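Local coordinates for protein putative glutathionylspermidine synthase (Methylobacillus flagellatus, PDB 3N6X) that is of unconfirmed function but probably acts as an ATP-dependent ligase of the circularly permuted ATP-grasp kind, perhaps a glutathionylspermidine synthase, at residues N205-V210 against V272-I277; S168-M173 against A236-Q241. One frame throughout, in Å; residues are numbered along the deposited sequence.

Following the chain from its N terminus, 168-173 comes first, at the start of helix 170-183, then 205-210 at the end of helix 199-209. Helix 232-242 brings 236-241 back to the first of these, closing contact 2 after 62 intervening residues. Strand 268-275 brings 272-277 back to the second, closing contact 1 over 61 residues. The two loops therefore cross. Contact 1 sets a helix against the mixed sheet that contains strands 220-223, 268-275 and 308-310; contact 2 joins two helices. Their centres lie about 14 Å apart, and they adjoin just beyond strand 268-275, where Arg276 NH2 comes within 3.5 Å of Ser168 CB.

Contact 1 (N205-V210 against V272-I277); sequences NNLRAV and VIYRRI
Val272 straddles the carbonyl oxygen of Leu207, with CG2 at 3.4 Å and CG1 at 3.5 Å from that O. This is helix-on-sheet packing within the ATP-grasp family region: the last turn of helix 199-209 rests on strand 268-275, which pairs in parallel with both 220-223 and 308-310. The CG1 branch of Val272, anti to its own N (chi1 -175°), also meets Leu207 CB at 4.1 Å and, more loosely, Val210 CG2 at 4.4 Å. Ile273 points away from the helix and packs on Leu223 and Leu309. Whereas Val272 faces the helix, Tyr274 meets it only through the root of its side chain: Leu207 CD1 lies 3.7 Å from Tyr274 CB and reaches the ring obliquely at CG, while the rest of the ring leads off toward Ile238 and Met242 of helix 232-242. Beyond the strand, Arg276 folds back over the tyrosine, its CG above one ring face near the rim, and its NH2 forms a salt bridge with Glu234. The other terminal nitrogen, Arg276 NH1, donates to Tyr274 OH at 3.0 Å, a bent bond with an N-H...O angle of 136°.

Contact 2 (S168-M173 against A236-Q241); sequences SGVSYM and AFIAQQ
Ser171 CB lies 3.7 Å from Phe237 CD2, the firmer of the two side-chain meetings in a contact that buries 135 Å² in total. The serine comes to the phenyl ring obliquely, and both CD2 and CE2 of Phe237 lie near its CA and CB, with Ser171 CA 3.9 Å from Phe237 CE2. The ring is directed there by a CG anti to N (chi1 170°), and Gln241 CG, one turn later in the same helix, sits 3.7 Å above the plane of the Phe237 ring, offset toward the rim. Replacing Phe237 by alanine removes the ring, and Ser171 CB and Gln241 CG would probably be left without the surface they lie against, with a gap between the helices. The second meeting is less certain, because Ile238 was modelled in two conformers: in one of them its CD1 approaches Val170 CG2 to 3.7 Å, a single methyl from each residue, and the two side chains cross at about a right angle. The motif is a helix-helix packing in the ATP-grasp region, between the first turn of helix 170-183 and the middle of helix 232-242. Farther along helix 170-183, Leu174 and Glu175 also touch Phe237, while Tyr199 of helix 199-209 touches Val170. The polar end of Ser171 belongs to a second layer: its OG hydrogen-bonds Glu234 OE1, the same oxygen that accepts from the backbone N of Gly169, the N-cap residue. Glu234 thus ties helix 232-242 to the start of helix 170-183, where the carbonyl O of Gly169 accepts a helical bond from Met173 N at 3.3 Å.

Contact 1 (N205-V210 against V272-I277)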
ATOM      1  N   ASN A 205      -2.373   9.764 -16.698  1.00 30.21           N
ATOM      2  CA  ASN A 205      -2.044  11.179 -16.877  1.00 30.63           C
ATOM      3  C   ASN A 205      -0.764  11.571 -16.119  1.00 33.94           C
ATOM      4  O   ASN A 205       0.070  12.297 -16.663  1.00 34.77           O
ATOM      5  CB  ASN A 205      -3.209  12.045 -16.456  1.00 32.90           C
ATOM      6  CG  ASN A 205      -3.037  13.471 -16.843  1.00 52.79           C
ATOM      7  OD1 ASN A 205      -2.953  13.806 -18.031  1.00 43.93           O
ATOM      8  ND2 ASN A 205      -2.915  14.339 -15.842  1.00 44.36           N
ATOM      9  N   ASN A 206      -0.585  11.042 -14.897  1.00 29.58           N
ATOM     10  CA  ASN A 206       0.625  11.259 -14.108  1.00 29.05           C
ATOM     11  C   ASN A 206       1.858  10.617 -14.755  1.00 33.87           C
ATOM     12  O   ASN A 206       2.954  11.179 -14.652  1.00 34.90           O
ATOM     13  CB  ASN A 206       0.446  10.734 -12.679  1.00 27.09           C
ATOM     14  CG  ASN A 206      -0.327  11.655 -11.750  1.00 40.00           C
ATOM     15  OD1 ASN A 206      -0.640  11.302 -10.622  1.00 40.18           O
ATOM     16  ND2 ASN A 206      -0.684  12.830 -12.213  1.00 29.87           N
ATOM     17  N   LEU A 207       1.699   9.422 -15.388  1.00 29.34           N
ATOM     18  CA  LEU A 207       2.836   8.747 -16.057  1.00 29.09           C
ATOM     19  C   LEU A 207       3.299   9.551 -17.289  1.00 33.56           C
ATOM     20  O   LEU A 207       4.497   9.662 -17.531  1.00 33.65           O
ATOM     21  CB  LEU A 207       2.504   7.289 -16.442  1.00 28.62           C
ATOM     22  CG  LEU A 207       2.303   6.311 -15.270  1.00 32.90           C
ATOM     23  CD1 LEU A 207       1.799   4.972 -15.755  1.00 31.61           C
ATOM     24  CD2 LEU A 207       3.580   6.125 -14.483  1.00 35.58           C
ATOM     25  N   ARG A 208       2.345  10.139 -18.033  1.00 29.46           N
ATOM     26  CA  ARG A 208       2.643  10.979 -19.201  0.50 28.86           C
ATOM     27  C   ARG A 208       3.415  12.228 -18.771  1.00 32.75           C
ATOM     28  O   ARG A 208       4.294  12.695 -19.493  1.00 32.33           O
ATOM     29  CB  ARG A 208       1.339  11.395 -19.912  0.50 26.02           C
ATOM     30  CG  ARG A 208       0.594  10.244 -20.574  0.50 23.92           C
ATOM     31  CD  ARG A 208      -0.785  10.672 -21.045  0.50 28.53           C
ATOM     32  NE  ARG A 208      -0.717  11.391 -22.318  0.50 30.02           N
ATOM     33  CZ  ARG A 208      -0.863  12.703 -22.440  0.50 42.64           C
ATOM     34  NH1 ARG A 208      -1.117  13.453 -21.373  0.50 31.51           N
ATOM     35  NH2 ARG A 208      -0.760  13.278 -23.630  0.50 33.39           N
ATOM     36  N   ALA A 209       3.075  12.767 -17.585  1.00 28.95           N
ATOM     37  CA  ALA A 209       3.669  13.980 -17.027  1.00 29.04           C
ATOM     38  C   ALA A 209       5.137  13.786 -16.630  1.00 35.43           C
ATOM     39  O   ALA A 209       5.865  14.774 -16.467  1.00 36.02           O
ATOM     40  CB  ALA A 209       2.852  14.447 -15.824  1.00 29.45           C
ATOM     41  N   VAL A 210       5.573  12.519 -16.451  1.00 31.08           N
ATOM     42  CA  VAL A 210       6.954  12.231 -16.060  1.00 29.28           C
ATOM     43  C   VAL A 210       7.779  11.765 -17.217  1.00 34.29           C
ATOM     44  O   VAL A 210       8.862  11.236 -17.012  1.00 33.56           O
ATOM     45  CB  VAL A 210       7.100  11.320 -14.802  1.00 31.22           C
ATOM     46  CG1 VAL A 210       6.637  12.049 -13.542  1.00 30.51           C
ATOM     47  CG2 VAL A 210       6.371   9.987 -14.976  1.00 29.99           C
ATOM     48  N   VAL A 272       7.664   6.053 -21.411  1.00 26.08           N
ATOM     49  CA  VAL A 272       7.449   5.827 -19.983  1.00 24.61           C
ATOM     50  C   VAL A 272       7.081   4.369 -19.749  1.00 30.02           C
ATOM     51  O   VAL A 272       6.183   3.847 -20.412  1.00 30.51           O
ATOM     52  CB  VAL A 272       6.367   6.787 -19.369  1.00 26.21           C
ATOM     53  CG1 VAL A 272       6.260   6.601 -17.855  1.00 24.82           C
ATOM     54  CG2 VAL A 272       6.646   8.253 -19.718  1.00 25.30           C
ATOM     55  N   ILE A 273       7.762   3.714 -18.795  1.00 26.70           N
ATOM     56  CA  ILE A 273       7.448   2.333 -18.416  1.00 26.58           C
ATOM     57  C   ILE A 273       6.942   2.306 -16.981  1.00 30.52           C
ATOM     58  O   ILE A 273       7.675   2.681 -16.050  1.00 29.13           O
ATOM     59  CB  ILE A 273       8.672   1.381 -18.583  1.00 28.97           C
ATOM     60  CG1 ILE A 273       9.114   1.268 -20.052  1.00 28.30           C
ATOM     61  CG2 ILE A 273       8.371  -0.002 -17.979  1.00 29.44           C
ATOM     62  CD1 ILE A 273      10.592   0.784 -20.225  1.00 27.64           C
ATOM     63  N   TYR A 274       5.700   1.870 -16.798  1.00 26.66           N
ATOM     64  CA  TYR A 274       5.147   1.651 -15.482  1.00 25.92           C
ATOM     65  C   TYR A 274       5.615   0.260 -15.110  1.00 30.48           C
ATOM     66  O   TYR A 274       5.127  -0.724 -15.666  1.00 27.74           O
ATOM     67  CB  TYR A 274       3.605   1.767 -15.532  1.00 26.72           C
ATOM     68  CG  TYR A 274       2.859   1.345 -14.278  1.00 27.11           C
ATOM     69  CD1 TYR A 274       3.446   1.455 -13.019  1.00 29.13           C
ATOM     70  CD2 TYR A 274       1.523   0.964 -14.339  1.00 27.31           C
ATOM     71  CE1 TYR A 274       2.768   1.057 -11.867  1.00 29.69           C
ATOM     72  CE2 TYR A 274       0.822   0.595 -13.189  1.00 27.99           C
ATOM     73  CZ  TYR A 274       1.452   0.632 -11.955  1.00 36.14           C
ATOM     74  OH  TYR A 274       0.765   0.257 -10.819  1.00 35.22           O
ATOM     75  N   ARG A 275       6.701   0.177 -14.320  1.00 31.70           N
ATOM     76  CA  ARG A 275       7.296  -1.128 -14.018  1.00 32.67           C
ATOM     77  C   ARG A 275       6.637  -1.848 -12.859  1.00 36.58           C
ATOM     78  O   ARG A 275       6.501  -1.286 -11.767  1.00 36.14           O
ATOM     79  CB  ARG A 275       8.847  -1.054 -13.858  1.00 33.93           C
ATOM     80  CG  ARG A 275       9.342  -0.157 -12.738  1.00 41.43           C
ATOM     81  CD  ARG A 275      10.456  -0.803 -11.937  1.00 44.89           C
ATOM     82  NE  ARG A 275      10.847   0.029 -10.796  1.00 43.90           N
ATOM     83  CZ  ARG A 275      10.712  -0.339  -9.522  1.00 62.09           C
ATOM     84  NH1 ARG A 275      10.242  -1.543  -9.219  1.00 45.28           N
ATOM     85  NH2 ARG A 275      11.069   0.487  -8.542  1.00 51.70           N
ATOM     86  N   ARG A 276       6.199  -3.087 -13.100  1.00 32.29           N
ATOM     87  CA  ARG A 276       5.646  -3.924 -12.045  1.00 31.50           C
ATOM     88  C   ARG A 276       6.578  -5.121 -11.816  1.00 35.25           C
ATOM     89  O   ARG A 276       6.146  -6.214 -11.453  1.00 35.63           O
ATOM     90  CB  ARG A 276       4.184  -4.329 -12.342  1.00 29.02           C
ATOM     91  CG  ARG A 276       3.188  -3.142 -12.288  1.00 29.06           C
ATOM     92  CD  ARG A 276       3.034  -2.520 -10.888  1.00 32.51           C
ATOM     93  NE  ARG A 276       2.443  -3.463  -9.930  1.00 32.96           N
ATOM     94  CZ  ARG A 276       1.152  -3.504  -9.625  1.00 41.38           C
ATOM     95  NH1 ARG A 276       0.310  -2.623 -10.152  1.00 31.60           N
ATOM     96  NH2 ARG A 276       0.693  -4.419  -8.782  1.00 26.08           N
ATOM     97  N   ILE A 277       7.868  -4.886 -12.035  1.00 32.46           N
ATOM     98  CA  ILE A 277       8.951  -5.848 -11.826  1.00 33.50           C
ATOM     99  C   ILE A 277       9.928  -5.219 -10.818  1.00 40.31           C
ATOM    100  O   ILE A 277      10.108  -4.003 -10.839  1.00 40.60           O
ATOM    101  CB  ILE A 277       9.657  -6.161 -13.189  1.00 36.35           C
ATOM    102  CG1 ILE A 277       8.686  -6.847 -14.173  1.00 36.40           C
ATOM    103  CG2 ILE A 277      10.906  -6.991 -12.988  1.00 38.21           C
ATOM    104  CD1 ILE A 277       9.289  -7.299 -15.460  1.00 44.48           C
TER

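Contact 2 (S168-M173 against A236-Q241)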
ATOM      1  N   SER A 168       0.630  -2.477  -4.564  1.00 35.85           N
ATOM      2  CA  SER A 168      -0.504  -3.172  -5.171  1.00 35.94           C
ATOM      3  C   SER A 168      -1.758  -3.092  -4.308  1.00 39.83           C
ATOM      4  O   SER A 168      -1.689  -2.668  -3.156  1.00 39.16           O
ATOM      5  CB  SER A 168      -0.141  -4.629  -5.440  1.00 40.55           C
ATOM      6  OG  SER A 168       0.243  -5.281  -4.239  1.00 54.64           O
ATOM      7  N   GLY A 169      -2.900  -3.497  -4.880  1.00 36.32           N
ATOM      8  CA  GLY A 169      -4.168  -3.537  -4.163  1.00 35.02           C
ATOM      9  C   GLY A 169      -5.282  -2.709  -4.774  1.00 37.42           C
ATOM     10  O   GLY A 169      -6.434  -2.867  -4.372  1.00 36.26           O
ATOM     11  N   VAL A 170      -4.962  -1.817  -5.761  1.00 34.16           N
ATOM     12  CA  VAL A 170      -5.986  -0.964  -6.383  1.00 35.20           C
ATOM     13  C   VAL A 170      -7.102  -1.752  -7.049  1.00 41.36           C
ATOM     14  O   VAL A 170      -8.254  -1.308  -7.012  1.00 42.54           O
ATOM     15  CB  VAL A 170      -5.449   0.180  -7.287  1.00 39.71           C
ATOM     16  CG1 VAL A 170      -4.289   0.904  -6.632  1.00 40.52           C
ATOM     17  CG2 VAL A 170      -5.058  -0.328  -8.654  1.00 39.46           C
ATOM     18  N   SER A 171      -6.785  -2.949  -7.617  1.00 37.69           N
ATOM     19  CA  SER A 171      -7.801  -3.797  -8.267  1.00 37.21           C
ATOM     20  C   SER A 171      -8.885  -4.223  -7.278  1.00 39.94           C
ATOM     21  O   SER A 171     -10.061  -4.177  -7.621  1.00 39.22           O
ATOM     22  CB  SER A 171      -7.161  -5.006  -8.950  1.00 40.48           C
ATOM     23  OG  SER A 171      -6.538  -5.868  -8.010  1.00 56.16           O
ATOM     24  N   TYR A 172      -8.504  -4.521  -6.020  1.00 37.71           N
ATOM     25  CA  TYR A 172      -9.479  -4.853  -4.983  1.00 38.40           C
ATOM     26  C   TYR A 172     -10.302  -3.610  -4.600  1.00 39.94           C
ATOM     27  O   TYR A 172     -11.506  -3.708  -4.414  1.00 39.70           O
ATOM     28  CB  TYR A 172      -8.792  -5.443  -3.751  1.00 42.28           C
ATOM     29  CG  TYR A 172      -8.211  -6.820  -3.974  1.00 49.15           C
ATOM     30  CD1 TYR A 172      -9.031  -7.942  -4.042  1.00 52.90           C
ATOM     31  CD2 TYR A 172      -6.835  -7.015  -4.034  1.00 51.60           C
ATOM     32  CE1 TYR A 172      -8.499  -9.219  -4.241  1.00 55.93           C
ATOM     33  CE2 TYR A 172      -6.291  -8.286  -4.230  1.00 53.63           C
ATOM     34  CZ  TYR A 172      -7.129  -9.385  -4.340  1.00 63.83           C
ATOM     35  OH  TYR A 172      -6.595 -10.641  -4.527  1.00 68.34           O
HETATM   36  N   MSE A 173      -9.665  -2.435  -4.568  1.00 34.31           N
HETATM   37  CA  MSE A 173     -10.358  -1.181  -4.263  1.00 32.74           C
HETATM   38  C   MSE A 173     -11.419  -0.891  -5.343  1.00 37.56           C
HETATM   39  O   MSE A 173     -12.567  -0.575  -5.016  1.00 37.23           O
HETATM   40  CB  MSE A 173      -9.344  -0.008  -4.164  1.00 33.32           C
HETATM   41  CG  MSE A 173     -10.015   1.372  -4.071  1.00 37.99           C
HETATM   42 SE   MSE A 173      -8.752   2.853  -4.085  0.75 42.76          SE
HETATM   43  CE  MSE A 173      -8.721   3.214  -5.972  1.00 39.47           C
ATOM     44  N   ALA A 236      -2.644  -6.813 -15.770  1.00 31.76           N
ATOM     45  CA  ALA A 236      -3.468  -6.893 -16.966  1.00 31.76           C
ATOM     46  C   ALA A 236      -4.706  -5.985 -16.831  1.00 36.51           C
ATOM     47  O   ALA A 236      -5.012  -5.216 -17.755  1.00 35.07           O
ATOM     48  CB  ALA A 236      -3.888  -8.346 -17.218  1.00 31.94           C
ATOM     49  N   PHE A 237      -5.351  -6.011 -15.632  1.00 34.34           N
ATOM     50  CA  PHE A 237      -6.529  -5.199 -15.312  1.00 34.99           C
ATOM     51  C   PHE A 237      -6.234  -3.688 -15.373  1.00 37.31           C
ATOM     52  O   PHE A 237      -6.941  -2.968 -16.092  1.00 36.72           O
ATOM     53  CB  PHE A 237      -7.128  -5.607 -13.943  1.00 37.99           C
ATOM     54  CG  PHE A 237      -8.196  -4.677 -13.399  1.00 41.63           C
ATOM     55  CD1 PHE A 237      -9.490  -4.690 -13.922  1.00 46.18           C
ATOM     56  CD2 PHE A 237      -7.910  -3.792 -12.361  1.00 44.51           C
ATOM     57  CE1 PHE A 237     -10.478  -3.827 -13.420  1.00 47.55           C
ATOM     58  CE2 PHE A 237      -8.898  -2.926 -11.864  1.00 48.31           C
ATOM     59  CZ  PHE A 237     -10.177  -2.955 -12.393  1.00 46.82           C
ATOM     60  N   ILE A 238      -5.183  -3.205 -14.644  1.00 33.80           N
ATOM     61  CA  ILE A 238      -4.862  -1.785 -14.651  0.50 33.43           C
ATOM     62  C   ILE A 238      -4.440  -1.283 -16.046  1.00 36.07           C
ATOM     63  O   ILE A 238      -4.910  -0.239 -16.478  1.00 37.36           O
ATOM     64  CB  ILE A 238      -3.924  -1.361 -13.461  0.50 36.43           C
ATOM     65  CG1 ILE A 238      -4.043   0.139 -13.143  0.50 37.46           C
ATOM     66  CG2 ILE A 238      -2.483  -1.789 -13.658  0.50 35.51           C
ATOM     67  CD1 ILE A 238      -5.231   0.496 -12.291  0.50 45.98           C
ATOM     68  N   ALA A 239      -3.638  -2.075 -16.784  1.00 31.60           N
ATOM     69  CA  ALA A 239      -3.220  -1.723 -18.158  1.00 31.02           C
ATOM     70  C   ALA A 239      -4.445  -1.626 -19.099  1.00 34.94           C
ATOM     71  O   ALA A 239      -4.544  -0.691 -19.906  1.00 33.84           O
ATOM     72  CB  ALA A 239      -2.228  -2.757 -18.691  1.00 31.33           C
ATOM     73  N   GLN A 240      -5.393  -2.561 -18.957  1.00 32.20           N
ATOM     74  CA  GLN A 240      -6.631  -2.534 -19.744  1.00 32.58           C
ATOM     75  C   GLN A 240      -7.464  -1.304 -19.356  1.00 35.93           C
ATOM     76  O   GLN A 240      -7.872  -0.554 -20.231  1.00 35.98           O
ATOM     77  CB  GLN A 240      -7.427  -3.849 -19.557  1.00 34.09           C
ATOM     78  CG  GLN A 240      -8.611  -4.011 -20.513  1.00 49.19           C
ATOM     79  CD  GLN A 240      -9.884  -3.415 -19.953  1.00 79.52           C
ATOM     80  OE1 GLN A 240     -10.166  -3.487 -18.741  1.00 76.27           O
ATOM     81  NE2 GLN A 240     -10.682  -2.804 -20.824  1.00 73.49           N
ATOM     82  N   GLN A 241      -7.625  -1.044 -18.032  1.00 32.78           N
ATOM     83  CA  GLN A 241      -8.342   0.145 -17.529  1.00 32.05           C
ATOM     84  C   GLN A 241      -7.693   1.449 -18.025  1.00 35.99           C
ATOM     85  O   GLN A 241      -8.385   2.442 -18.270  1.00 36.93           O
ATOM     86  CB  GLN A 241      -8.397   0.133 -15.995  1.00 32.87           C
ATOM     87  CG  GLN A 241      -9.421  -0.839 -15.407  1.00 39.70           C
ATOM     88  CD  GLN A 241     -10.820  -0.565 -15.904  1.00 53.34           C
ATOM     89  OE1 GLN A 241     -11.347   0.556 -15.805  1.00 46.16           O
ATOM     90  NE2 GLN A 241     -11.428  -1.567 -16.503  1.00 49.02           N
TER